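Local coordinates for protein 6-phospho-beta-glucosidase (Thermotoga maritima, PDB 1UP7) that hydrolyses 6-phospho-beta-glucosides such as cellobiose 6'-phosphate to glucose 6-phosphate and glucose, using bound NAD and a manganese ion, at residues 121-126 with 374-379; 147-152 with 366-371; 164-169 with 187-192; 170-175 with 180-185. All coordinates share one frame; numbering follows the deposited sequence.

In the fold
Contacts 1 and 2 both use helix 355-376, near the chain's C-terminal end, and join it to helices 109-131 and 144-155 of the NAD-binding Rossmann part. Their centres are 11 Å apart, and they touch where Val122 and Glu123 pack on Phe150. Contacts 3 and 4 share helix 166-177 and meet through Leu187, with centres 12 Å apart; contacts 1 and 4 lie about 38 Å apart between centres, across the chain's centre. The pairings enclose one another in sequence: contact 4 within 3, 3 within 2, 2 within 1. Contacts 1 and 2 thus tie helix 355-376 to the Rossmann part, while contacts 3 and 4 do so for strand 185-190 and its approach, contact 3 at the substrate pocket.

Contact 1 (121-126 with 374-379); sequences IVEEYV and AYLKRS. With NAD (nicotinamide-adenine-dinucleotide), chain I.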
# COMPACT_ATOMS: atom_id res chain seq x y z
N ILE A 121 22.74 22.09 11.49
CA ILE A 121 22.85 22.09 12.94
C ILE A 121 22.19 20.84 13.52
O ILE A 121 22.82 20.19 14.37
CB ILE A 121 22.31 23.41 13.54
CG1 ILE A 121 23.20 24.59 13.13
CG2 ILE A 121 22.27 23.37 15.05
CD1 ILE A 121 22.46 26.00 13.15
N VAL A 122 20.99 20.47 13.05
CA VAL A 122 20.38 19.26 13.58
C VAL A 122 21.15 17.98 13.18
O VAL A 122 21.24 17.04 13.97
CB VAL A 122 18.82 19.13 13.39
CG1 VAL A 122 18.12 20.49 13.35
CG2 VAL A 122 18.47 18.29 12.25
N GLU A 123 21.76 17.99 11.98
CA GLU A 123 22.55 16.87 11.51
C GLU A 123 23.68 16.60 12.48
O GLU A 123 23.89 15.45 12.92
CB GLU A 123 23.12 17.14 10.11
CG GLU A 123 22.67 16.10 9.12
CD GLU A 123 23.17 16.32 7.72
OE1 GLU A 123 23.32 17.49 7.31
OE2 GLU A 123 23.41 15.28 7.04
N GLU A 124 24.39 17.66 12.84
CA GLU A 124 25.53 17.57 13.76
C GLU A 124 25.07 17.13 15.15
O GLU A 124 25.65 16.21 15.75
CB GLU A 124 26.26 18.93 13.80
CG GLU A 124 27.71 18.86 14.27
CD GLU A 124 28.19 20.17 14.92
OE1 GLU A 124 28.70 21.10 14.20
OE2 GLU A 124 28.04 20.29 16.18
N TYR A 125 24.00 17.76 15.64
CA TYR A 125 23.47 17.48 16.96
C TYR A 125 22.91 16.05 17.10
O TYR A 125 23.23 15.38 18.09
CB TYR A 125 22.42 18.55 17.35
CG TYR A 125 22.98 19.93 17.73
CD1 TYR A 125 24.38 20.15 17.90
CD2 TYR A 125 22.11 21.00 17.97
CE1 TYR A 125 24.88 21.40 18.30
CE2 TYR A 125 22.59 22.26 18.36
CZ TYR A 125 23.97 22.45 18.51
OH TYR A 125 24.41 23.69 18.90
N VAL A 126 22.11 15.58 16.13
CA VAL A 126 21.57 14.23 16.17
C VAL A 126 22.72 13.22 16.09
O VAL A 126 22.72 12.21 16.80
CB VAL A 126 20.54 13.99 15.03
CG1 VAL A 126 20.29 12.50 14.81
CG2 VAL A 126 19.23 14.82 15.29
N ALA A 374 17.33 18.75 -1.82
CA ALA A 374 18.18 19.85 -2.25
C ALA A 374 19.32 20.06 -1.25
O ALA A 374 20.46 20.27 -1.64
CB ALA A 374 17.39 21.14 -2.40
N TYR A 375 18.99 19.98 0.04
CA TYR A 375 19.98 20.22 1.06
C TYR A 375 21.01 19.09 1.08
O TYR A 375 22.20 19.37 1.11
CB TYR A 375 19.35 20.50 2.42
CG TYR A 375 20.35 20.28 3.47
CD1 TYR A 375 21.26 21.28 3.78
CD2 TYR A 375 20.46 19.06 4.12
CE1 TYR A 375 22.24 21.06 4.72
CE2 TYR A 375 21.43 18.83 5.06
CZ TYR A 375 22.31 19.84 5.35
OH TYR A 375 23.28 19.67 6.27
N LEU A 376 20.55 17.83 1.01
CA LEU A 376 21.47 16.68 1.08
C LEU A 376 22.44 16.65 -0.08
O LEU A 376 23.58 16.24 0.04
CB LEU A 376 20.72 15.34 1.17
CG LEU A 376 20.02 15.11 2.52
CD1 LEU A 376 19.11 13.91 2.45
CD2 LEU A 376 21.07 14.95 3.65
N LYS A 377 21.99 17.14 -1.24
CA LYS A 377 22.89 17.18 -2.37
C LYS A 377 23.59 18.54 -2.49
O LYS A 377 24.34 18.75 -3.43
CB LYS A 377 22.13 16.84 -3.65
CG LYS A 377 22.25 15.40 -4.05
CD LYS A 377 20.89 14.73 -4.00
CE LYS A 377 20.51 14.18 -5.37
NZ LYS A 377 21.13 12.85 -5.56
N ARG A 378 23.30 19.45 -1.54
CA ARG A 378 23.85 20.82 -1.58
C ARG A 378 23.65 21.46 -2.93
O ARG A 378 24.58 22.03 -3.51
CB ARG A 378 25.34 20.83 -1.24
CG ARG A 378 25.65 20.38 0.14
CD ARG A 378 24.90 21.14 1.21
NE ARG A 378 25.55 20.89 2.49
CZ ARG A 378 25.38 19.81 3.23
NH1 ARG A 378 24.53 18.84 2.87
NH2 ARG A 378 26.07 19.72 4.37
N SER A 379 22.42 21.39 -3.42
CA SER A 379 22.14 21.70 -4.81
C SER A 379 21.22 22.90 -4.99
O SER A 379 20.06 22.87 -4.54
CB SER A 379 21.52 20.47 -5.48
OG SER A 379 21.08 20.78 -6.77
PA NAD I . 15.36 32.39 20.41
O1A NAD I . 15.82 33.34 19.38
O2A NAD I . 15.24 32.97 21.84
O5B NAD I . 16.44 31.18 20.37
C5B NAD I . 16.59 30.35 21.49
C4B NAD I . 18.06 30.22 21.85
O4B NAD I . 18.74 29.41 20.89
C3B NAD I . 18.83 31.53 21.93
O3B NAD I . 19.29 31.69 23.27
C2B NAD I . 20.00 31.35 20.96
O2B NAD I . 21.20 31.90 21.47
C1B NAD I . 20.11 29.84 20.92
N9A NAD I . 20.79 29.29 19.75
C8A NAD I . 20.81 29.75 18.44
N7A NAD I . 21.55 28.86 17.74
C5A NAD I . 21.94 27.85 18.53
C6A NAD I . 22.71 26.71 18.32
N6A NAD I . 23.23 26.41 17.13
N1A NAD I . 22.96 25.86 19.39
C2A NAD I . 22.46 26.15 20.65
N3A NAD I . 21.72 27.29 20.85
C4A NAD I . 21.48 28.12 19.80
O3 NAD I . 13.93 31.85 19.89
PN NAD I . 12.75 31.18 20.73
O1N NAD I . 11.60 32.09 20.50
O2N NAD I . 13.12 30.81 22.08
O5D NAD I . 12.49 29.78 20.00
C5D NAD I . 13.51 28.86 19.63
C4D NAD I . 12.94 27.91 18.58
O4D NAD I . 11.83 27.15 19.07
C3D NAD I . 12.42 28.64 17.35
O3D NAD I . 12.81 27.87 16.26
C2D NAD I . 10.90 28.65 17.51
O2D NAD I . 10.18 28.68 16.29
C1D NAD I . 10.62 27.42 18.35
N1N NAD I . 9.65 27.74 19.40
C2N NAD I . 10.05 27.40 20.67
C3N NAD I . 9.24 27.64 21.76
C7N NAD I . 9.75 27.26 23.13
O7N NAD I . 8.95 26.60 24.09
N7N NAD I . 11.02 27.56 23.44
C4N NAD I . 8.00 28.24 21.53
C5N NAD I . 7.58 28.59 20.23
C6N NAD I . 8.43 28.33 19.15
O HOH W 1 24.64 16.71 4.83
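Helix 109-131 and the C-terminal end of helix 355-376 stand well apart here, their closest CA atoms, those of Glu123 and Leu376, 10.5 Å from each other, so long side chains must bridge the gap. The second helix ends in a Schellman motif, with Arg378 at positive phi, and Ser379 then serves as N-cap of helix 380-389. From the first helix Glu123 reaches out with its chain extended beyond CG, and Tyr375 comes to meet it from the opposite direction. The Tyr375 hydroxyl OH donates to Glu123 OE1 at 2.4 Å, a length so short that it is doubtful and probably reflects coordinate error; the carboxylate oxygen lies at the ring edge, near its plane. A tyrosine suits this place because its ring can stay buried, edge-to-face with Phe119, while its hydroxyl end meets the acid. Leu376 CD2 makes a looser van der Waals contact with Glu123 OE2, at 4.1 Å. Arg378 folds back so that its guanidinium lies against one face of the Tyr375 ring, and NH1 donates to Tyr375 O at 3.0 Å. On the far side of helix 109-131, Tyr125 OH donates to N1A of the NAD adenine at 2.7 Å. Between acid and arginine sits a water that donates to Glu123 OE2 and accepts from Arg378 NH1, each at 2.9 Å.

Contact 2 (147-152 with 366-371); sequences ITEFVR and MYERLT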
# COMPACT_ATOMS: atom_id res chain seq x y z
N ILE A 147 11.58 19.30 10.20
CA ILE A 147 12.79 18.79 10.79
C ILE A 147 12.58 17.36 11.23
O ILE A 147 13.45 16.53 11.07
CB ILE A 147 13.29 19.74 11.93
CG1 ILE A 147 13.79 21.05 11.30
CG2 ILE A 147 14.46 19.09 12.77
CD1 ILE A 147 13.90 22.20 12.26
N THR A 148 11.39 17.04 11.73
CA THR A 148 11.11 15.65 12.09
C THR A 148 11.10 14.76 10.88
O THR A 148 11.64 13.66 10.94
CB THR A 148 9.75 15.54 12.84
OG1 THR A 148 9.76 16.44 13.94
CG2 THR A 148 9.59 14.21 13.48
N GLU A 149 10.48 15.21 9.77
CA GLU A 149 10.52 14.45 8.52
C GLU A 149 11.98 14.15 8.18
O GLU A 149 12.34 13.04 7.83
CB GLU A 149 9.89 15.24 7.37
CG GLU A 149 10.02 14.59 5.98
CD GLU A 149 9.25 13.27 5.82
OE1 GLU A 149 8.17 13.12 6.41
OE2 GLU A 149 9.74 12.38 5.11
N PHE A 150 12.81 15.17 8.29
CA PHE A 150 14.22 15.05 7.96
C PHE A 150 14.96 14.05 8.87
O PHE A 150 15.65 13.15 8.37
CB PHE A 150 14.85 16.43 8.00
CG PHE A 150 16.35 16.45 7.88
CD1 PHE A 150 16.98 16.04 6.71
CD2 PHE A 150 17.12 16.93 8.94
CE1 PHE A 150 18.39 16.11 6.58
CE2 PHE A 150 18.50 17.00 8.84
CZ PHE A 150 19.15 16.59 7.65
N VAL A 151 14.79 14.20 10.19
CA VAL A 151 15.46 13.30 11.12
C VAL A 151 14.94 11.86 11.07
O VAL A 151 15.75 10.91 11.05
CB VAL A 151 15.41 13.79 12.57
CG1 VAL A 151 16.12 12.76 13.49
CG2 VAL A 151 16.04 15.19 12.70
N ARG A 152 13.63 11.67 11.04
CA ARG A 152 13.07 10.31 11.00
C ARG A 152 13.36 9.57 9.70
O ARG A 152 13.70 8.38 9.73
CB ARG A 152 11.55 10.35 11.21
CG ARG A 152 11.16 10.76 12.61
CD ARG A 152 11.68 9.85 13.71
NE ARG A 152 11.38 8.44 13.45
CZ ARG A 152 10.25 7.83 13.79
NH1 ARG A 152 9.26 8.47 14.40
NH2 ARG A 152 10.10 6.55 13.51
N MET A 366 5.43 16.88 -0.26
CA MET A 366 6.31 16.75 -1.43
C MET A 366 7.34 17.88 -1.39
O MET A 366 8.51 17.69 -1.64
CB MET A 366 5.49 16.76 -2.73
CG MET A 366 4.55 15.57 -2.89
SD MET A 366 5.47 13.99 -2.92
CE MET A 366 5.38 13.47 -1.20
N TYR A 367 6.87 19.06 -1.05
CA TYR A 367 7.73 20.19 -0.92
C TYR A 367 8.81 19.92 0.16
O TYR A 367 9.98 20.23 -0.05
CB TYR A 367 6.90 21.44 -0.58
CG TYR A 367 7.68 22.34 0.33
CD1 TYR A 367 8.61 23.22 -0.22
CD2 TYR A 367 7.57 22.25 1.74
CE1 TYR A 367 9.35 24.03 0.58
CE2 TYR A 367 8.36 23.06 2.58
CZ TYR A 367 9.26 23.94 1.97
OH TYR A 367 10.08 24.79 2.70
N GLU A 368 8.41 19.33 1.30
CA GLU A 368 9.34 19.02 2.38
C GLU A 368 10.48 18.13 1.92
O GLU A 368 11.65 18.40 2.25
CB GLU A 368 8.63 18.37 3.57
CG GLU A 368 7.82 19.30 4.48
CD GLU A 368 7.20 18.54 5.65
OE1 GLU A 368 7.08 17.28 5.55
OE2 GLU A 368 6.83 19.18 6.66
N ARG A 369 10.15 17.06 1.19
CA ARG A 369 11.16 16.10 0.77
C ARG A 369 12.04 16.69 -0.33
O ARG A 369 13.24 16.39 -0.38
CB ARG A 369 10.59 14.71 0.38
CG ARG A 369 9.40 14.24 1.22
CD ARG A 369 9.50 12.94 1.99
NE ARG A 369 8.56 11.98 1.46
CZ ARG A 369 7.91 11.01 2.11
NH1 ARG A 369 8.00 10.84 3.41
NH2 ARG A 369 7.12 10.22 1.41
N LEU A 370 11.46 17.53 -1.20
CA LEU A 370 12.27 18.18 -2.23
C LEU A 370 13.28 19.13 -1.56
O LEU A 370 14.43 19.25 -2.01
CB LEU A 370 11.39 18.97 -3.21
CG LEU A 370 10.64 18.16 -4.28
CD1 LEU A 370 9.59 19.03 -4.98
CD2 LEU A 370 11.63 17.51 -5.30
N THR A 371 12.85 19.82 -0.50
CA THR A 371 13.76 20.69 0.22
C THR A 371 14.92 19.89 0.85
O THR A 371 16.08 20.28 0.75
CB THR A 371 12.99 21.51 1.25
OG1 THR A 371 12.05 22.38 0.57
CG2 THR A 371 13.92 22.48 1.96
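Arg369 NH1 donates to Glu149 OE2 in a salt bridge of 2.9 Å, almost straight at 172°, and Arg369 CD approaches the same Glu149 OE2 to 3.2 Å. The oxygen lies in the guanidinium plane but is met on the syn side, 34° out of the carboxylate plane, because the two flat groups are steeply turned against each other. Glu149 is bent at chi2 (66°), which turns its carboxylate toward the arginine. Each charge has more than one partner: Asn153 also donates to Glu149 OE2, Val333 N to Glu149 OE1, Asp331 pairs with Arg369 NH2, and Lys365 bridges Glu149 OE1 and Glu368 OE1. That lysine probably eases the closeness of the acids, whose OE1 atoms are 4.4 Å apart. With an alanine in place of Glu149, Arg369 NH1 and Lys365 would probably each lose a carboxylate mate, and Asn153 and the Val333 N-H an acceptor. Farther out, Glu368 OE1 lies 3.9 Å from Glu149 CB, with CG close by. Long charged residues suit this seam, since they can span backbones whose closest CA atoms, of Glu149 and Glu368, are 7.7 Å apart. Helices 144-155 and 355-376 thus meet beside the start of strand 333-341, with helix 109-131 covering Phe150 and Tyr367, helix 380-389 packed on Leu370, and His355 of a second subunit against Met366 and Arg369.

Contact 3 (164-169 with 187-192); sequences CNVPIN and LKYYGL. With G6P (6-O-phosphono-alpha-D-glucopyranose), chain J.
Helix 166-177 follows the last strand of the parallel Rossmann sheet, 160-162, and its first turn packs against strand 185-190 of the antiparallel sheet beside the active site. Here a chi1 of -179° swings the Tyr189 ring away from its own backbone N and sends it from the strand toward the helix. The meeting is at the phenol end: Pro167 CG lies 3.4 Å from Tyr189 OH and 3.9 Å from Tyr189 CZ, approaching the ring obliquely. Val166 arrives crosswise, its CG2 3.6 Å from Tyr189 OH. No hydrogen bond links the two segments. Proline fits the first turn of a helix, where its missing N-H costs no helical bond, and its compact ring offers the tyrosine a rigid apolar surface. Tyrosine likewise suits its place: the ring spans from strand to helix, and its OH bonds Glu335 and Ser196, which satisfy it inside the protein. The helix side of the contact also reaches the substrate pocket. Cys164, which with His194 belongs to the manganese site of this enzyme (no manganese is modelled here), has SG 3.7 Å from O2 of the bound glucose 6-phosphate, while Val166 turns its other branch, CG1, toward the same hydroxyl. Asn165 binds the sugar; its ND2 donates to the carbonyls of Gly292 and Ser294, which fixes how the amide is turned. Its OD1 accepts from O2 of the sugar at 2.5 Å, a length probably underestimated at this resolution.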
# COMPACT_ATOMS: atom_id res chain seq x y z
N CYS A 164 4.75 20.85 18.81
CA CYS A 164 4.29 22.20 18.49
C CYS A 164 3.19 22.47 19.52
O CYS A 164 2.77 21.53 20.22
CB CYS A 164 3.82 22.22 17.03
SG CYS A 164 2.76 23.58 16.49
N ASN A 165 2.76 23.73 19.65
CA ASN A 165 1.78 24.07 20.70
C ASN A 165 0.31 24.16 20.30
O ASN A 165 -0.54 24.32 21.17
CB ASN A 165 2.18 25.32 21.55
CG ASN A 165 2.07 26.66 20.76
OD1 ASN A 165 2.03 26.66 19.53
ND2 ASN A 165 2.08 27.78 21.48
N VAL A 166 -0.02 24.03 19.01
CA VAL A 166 -1.45 24.14 18.64
C VAL A 166 -2.36 23.02 19.16
O VAL A 166 -3.45 23.32 19.65
CB VAL A 166 -1.76 24.58 17.14
CG1 VAL A 166 -0.50 25.17 16.41
CG2 VAL A 166 -2.42 23.47 16.32
N PRO A 167 -1.91 21.75 19.14
CA PRO A 167 -2.75 20.68 19.68
C PRO A 167 -3.08 20.95 21.13
O PRO A 167 -4.27 21.00 21.48
CB PRO A 167 -1.89 19.42 19.53
CG PRO A 167 -0.89 19.75 18.43
CD PRO A 167 -0.61 21.23 18.66
N ILE A 168 -2.07 21.19 21.97
CA ILE A 168 -2.38 21.43 23.39
C ILE A 168 -3.23 22.65 23.64
O ILE A 168 -4.07 22.66 24.53
CB ILE A 168 -1.12 21.45 24.31
CG1 ILE A 168 -1.57 21.29 25.78
CG2 ILE A 168 -0.22 22.74 24.09
CD1 ILE A 168 -0.51 20.64 26.63
N ASN A 169 -3.03 23.68 22.83
CA ASN A 169 -3.86 24.86 22.98
C ASN A 169 -5.29 24.56 22.63
O ASN A 169 -6.20 25.00 23.33
CB ASN A 169 -3.32 26.02 22.13
CG ASN A 169 -2.15 26.70 22.79
OD1 ASN A 169 -2.15 26.90 24.00
ND2 ASN A 169 -1.14 27.05 22.00
N LEU A 187 -9.29 13.58 20.22
CA LEU A 187 -9.49 14.18 18.91
C LEU A 187 -9.21 13.21 17.76
O LEU A 187 -8.30 12.38 17.84
CB LEU A 187 -8.52 15.36 18.76
CG LEU A 187 -8.84 16.77 19.28
CD1 LEU A 187 -9.99 16.90 20.25
CD2 LEU A 187 -7.61 17.39 19.84
N LYS A 188 -9.98 13.32 16.68
CA LYS A 188 -9.46 12.90 15.40
C LYS A 188 -8.75 14.11 14.81
O LYS A 188 -9.37 15.10 14.41
CB LYS A 188 -10.51 12.32 14.45
CG LYS A 188 -9.86 11.83 13.17
CD LYS A 188 -10.86 11.16 12.25
CE LYS A 188 -10.28 11.03 10.85
NZ LYS A 188 -11.11 10.04 10.08
N TYR A 189 -7.42 14.00 14.77
CA TYR A 189 -6.53 15.11 14.50
C TYR A 189 -5.43 14.63 13.58
O TYR A 189 -4.76 13.65 13.88
CB TYR A 189 -5.89 15.54 15.83
CG TYR A 189 -4.94 16.71 15.72
CD1 TYR A 189 -3.72 16.60 15.03
CD2 TYR A 189 -5.27 17.94 16.26
CE1 TYR A 189 -2.85 17.67 14.90
CE2 TYR A 189 -4.44 19.02 16.16
CZ TYR A 189 -3.24 18.90 15.47
OH TYR A 189 -2.43 20.01 15.38
N TYR A 190 -5.18 15.34 12.50
CA TYR A 190 -4.12 14.93 11.57
C TYR A 190 -3.71 16.08 10.69
O TYR A 190 -4.45 17.05 10.50
CB TYR A 190 -4.55 13.74 10.70
CG TYR A 190 -5.87 13.97 9.96
CD1 TYR A 190 -7.10 13.82 10.59
CD2 TYR A 190 -5.86 14.34 8.63
CE1 TYR A 190 -8.29 14.03 9.89
CE2 TYR A 190 -7.03 14.56 7.94
CZ TYR A 190 -8.24 14.41 8.57
OH TYR A 190 -9.39 14.65 7.86
N GLY A 191 -2.54 15.94 10.11
CA GLY A 191 -2.02 16.88 9.15
C GLY A 191 -0.53 17.00 9.40
O GLY A 191 0.13 16.11 9.94
N LEU A 192 -0.00 18.12 8.97
CA LEU A 192 1.38 18.43 9.19
C LEU A 192 1.39 19.50 10.28
O LEU A 192 0.42 20.20 10.49
CB LEU A 192 1.99 18.96 7.90
CG LEU A 192 2.72 17.99 6.96
CD1 LEU A 192 2.31 16.52 7.02
CD2 LEU A 192 2.74 18.52 5.55
C1 G6P J . 2.47 29.69 17.68
C2 G6P J . 3.10 28.51 16.87
C3 G6P J . 4.59 28.42 17.16
C4 G6P J . 5.22 29.73 16.72
C5 G6P J . 4.63 30.87 17.58
C6 G6P J . 5.19 32.22 17.14
O1 G6P J . 1.07 29.90 17.43
O2 G6P J . 2.50 27.25 17.15
O3 G6P J . 5.22 27.30 16.54
O4 G6P J . 6.65 29.66 16.78
O5 G6P J . 3.18 30.93 17.46
O6 G6P J . 5.27 33.11 18.24
P G6P J . 6.33 34.32 18.24
O1P G6P J . 6.28 34.93 19.62
O2P G6P J . 6.05 35.43 17.23
O3P G6P J . 7.69 33.72 17.98

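Contact 4 (170-175 with 180-185); sequences FIREIA and ARLEDV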
# COMPACT_ATOMS: atom_id res chain seq x y z
N PHE A 170 -5.50 23.78 21.57
CA PHE A 170 -6.85 23.41 21.22
C PHE A 170 -7.49 22.54 22.29
O PHE A 170 -8.66 22.76 22.68
CB PHE A 170 -6.99 22.71 19.85
CG PHE A 170 -8.43 22.45 19.50
CD1 PHE A 170 -9.23 23.48 18.98
CD2 PHE A 170 -9.04 21.21 19.81
CE1 PHE A 170 -10.59 23.27 18.70
CE2 PHE A 170 -10.39 21.00 19.53
CZ PHE A 170 -11.16 22.02 18.96
N ILE A 171 -6.74 21.55 22.76
CA ILE A 171 -7.23 20.64 23.82
C ILE A 171 -7.60 21.43 25.06
O ILE A 171 -8.64 21.18 25.69
CB ILE A 171 -6.17 19.50 24.14
CG1 ILE A 171 -6.28 18.34 23.14
CG2 ILE A 171 -6.34 18.95 25.54
CD1 ILE A 171 -5.02 17.52 22.98
N ARG A 172 -6.78 22.42 25.41
CA ARG A 172 -7.09 23.33 26.53
C ARG A 172 -8.37 24.11 26.32
O ARG A 172 -9.19 24.21 27.22
CB ARG A 172 -5.92 24.27 26.77
CG ARG A 172 -5.88 24.92 28.18
CD ARG A 172 -5.48 26.42 28.16
NE ARG A 172 -5.20 26.93 26.80
CZ ARG A 172 -6.06 27.64 26.05
NH1 ARG A 172 -7.27 27.96 26.53
NH2 ARG A 172 -5.71 28.04 24.83
N GLU A 173 -8.56 24.64 25.12
CA GLU A 173 -9.75 25.42 24.79
C GLU A 173 -11.02 24.55 24.97
O GLU A 173 -12.00 24.98 25.58
CB GLU A 173 -9.63 25.90 23.35
CG GLU A 173 -10.64 26.96 22.96
CD GLU A 173 -10.18 27.74 21.73
OE1 GLU A 173 -9.04 27.46 21.26
OE2 GLU A 173 -10.97 28.62 21.26
N ILE A 174 -10.95 23.31 24.47
CA ILE A 174 -12.05 22.35 24.58
C ILE A 174 -12.32 21.95 26.02
O ILE A 174 -13.48 21.94 26.48
CB ILE A 174 -11.75 21.08 23.74
CG1 ILE A 174 -11.76 21.42 22.26
CG2 ILE A 174 -12.77 19.99 24.01
CD1 ILE A 174 -12.90 22.28 21.87
N ALA A 175 -11.25 21.64 26.74
CA ALA A 175 -11.41 21.31 28.15
C ALA A 175 -12.07 22.43 28.94
O ALA A 175 -12.86 22.17 29.85
CB ALA A 175 -10.07 20.92 28.77
N ALA A 180 -13.83 20.25 31.72
CA ALA A 180 -13.25 18.92 31.80
C ALA A 180 -11.73 19.04 31.92
O ALA A 180 -11.17 20.12 31.78
CB ALA A 180 -13.64 18.09 30.55
N ARG A 181 -11.07 17.92 32.18
CA ARG A 181 -9.61 17.85 32.14
C ARG A 181 -9.08 17.64 30.73
O ARG A 181 -9.79 17.16 29.84
CB ARG A 181 -9.09 16.70 33.02
CG ARG A 181 -9.39 16.83 34.50
CD ARG A 181 -9.01 15.57 35.30
NE ARG A 181 -9.82 14.40 34.93
CZ ARG A 181 -9.35 13.16 34.76
NH1 ARG A 181 -8.05 12.90 34.95
NH2 ARG A 181 -10.17 12.17 34.41
N LEU A 182 -7.81 17.97 30.55
CA LEU A 182 -7.14 17.84 29.28
C LEU A 182 -7.28 16.42 28.75
O LEU A 182 -7.63 16.20 27.59
CB LEU A 182 -5.65 18.21 29.41
CG LEU A 182 -5.20 19.63 29.84
CD1 LEU A 182 -3.68 19.66 29.78
CD2 LEU A 182 -5.77 20.76 28.98
N GLU A 183 -7.00 15.44 29.59
CA GLU A 183 -7.01 14.05 29.18
C GLU A 183 -8.42 13.51 28.87
O GLU A 183 -8.54 12.45 28.27
CB GLU A 183 -6.30 13.17 30.20
CG GLU A 183 -6.88 13.25 31.61
CD GLU A 183 -6.45 12.10 32.49
OE1 GLU A 183 -5.25 11.74 32.47
OE2 GLU A 183 -7.32 11.54 33.21
N ASP A 184 -9.46 14.25 29.24
CA ASP A 184 -10.83 13.91 28.87
C ASP A 184 -11.13 14.21 27.41
O ASP A 184 -12.12 13.73 26.87
CB ASP A 184 -11.84 14.65 29.75
CG ASP A 184 -11.68 14.33 31.23
OD1 ASP A 184 -11.26 13.21 31.58
OD2 ASP A 184 -12.01 15.15 32.13
N VAL A 185 -10.26 15.01 26.78
CA VAL A 185 -10.47 15.44 25.41
C VAL A 185 -9.72 14.54 24.46
O VAL A 185 -8.52 14.39 24.55
CB VAL A 185 -9.96 16.88 25.16
CG1 VAL A 185 -10.30 17.28 23.72
CG2 VAL A 185 -10.56 17.87 26.19
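Ala180 N donates to Ala175 O at 2.9 Å, an almost straight bond (172°) lying in the carbonyl plane, and so ties the returning chain to the end of helix 166-177. Small residues suit this close passage, where the two CA atoms are 4.7 Å apart and Ala175 CB comes within 3.3 Å of Ala180 O. Beyond the bond the contact is mostly apolar. Val185 points straight at the helix; both its methyls meet Ile174 CG2, CG1 at 3.7 Å, and its CG2 also reaches Ala175 CB at 4.0 Å. Ile171 slides past Val185 in the opposite direction and turns its CG2 to Leu182 CD2, 3.9 Å away, with the Ile171 and Leu182 side chains crossing at about a right angle. Leu182 lies over the helix backbone too, its CD2 near Arg172 CA. This is a helix-to-strand connection, in which 180-185 runs through a 3-10 turn at 182-184 and enters strand 185-190, which packs against helix 166-177; branched aliphatic residues lie between them. A serine in place of Val185 lacks both methyls, which would probably open a gap beside Ile174 and Ala175 and set a hydroxyl against apolar carbons. Outside this seam Arg181 N donates to Asp184 OD2 at 2.9 Å, met from above the carboxylate plane. Asp184 OD1 meets the Arg181 guanidinium by charge alone, and the arginine's pairing with Glu183 is implausibly short and so doubtful. Phe170 and Ile174 turn to strand 195-203 and helix 209-216, while Glu183 O accepts from Arg341 of a third subunit.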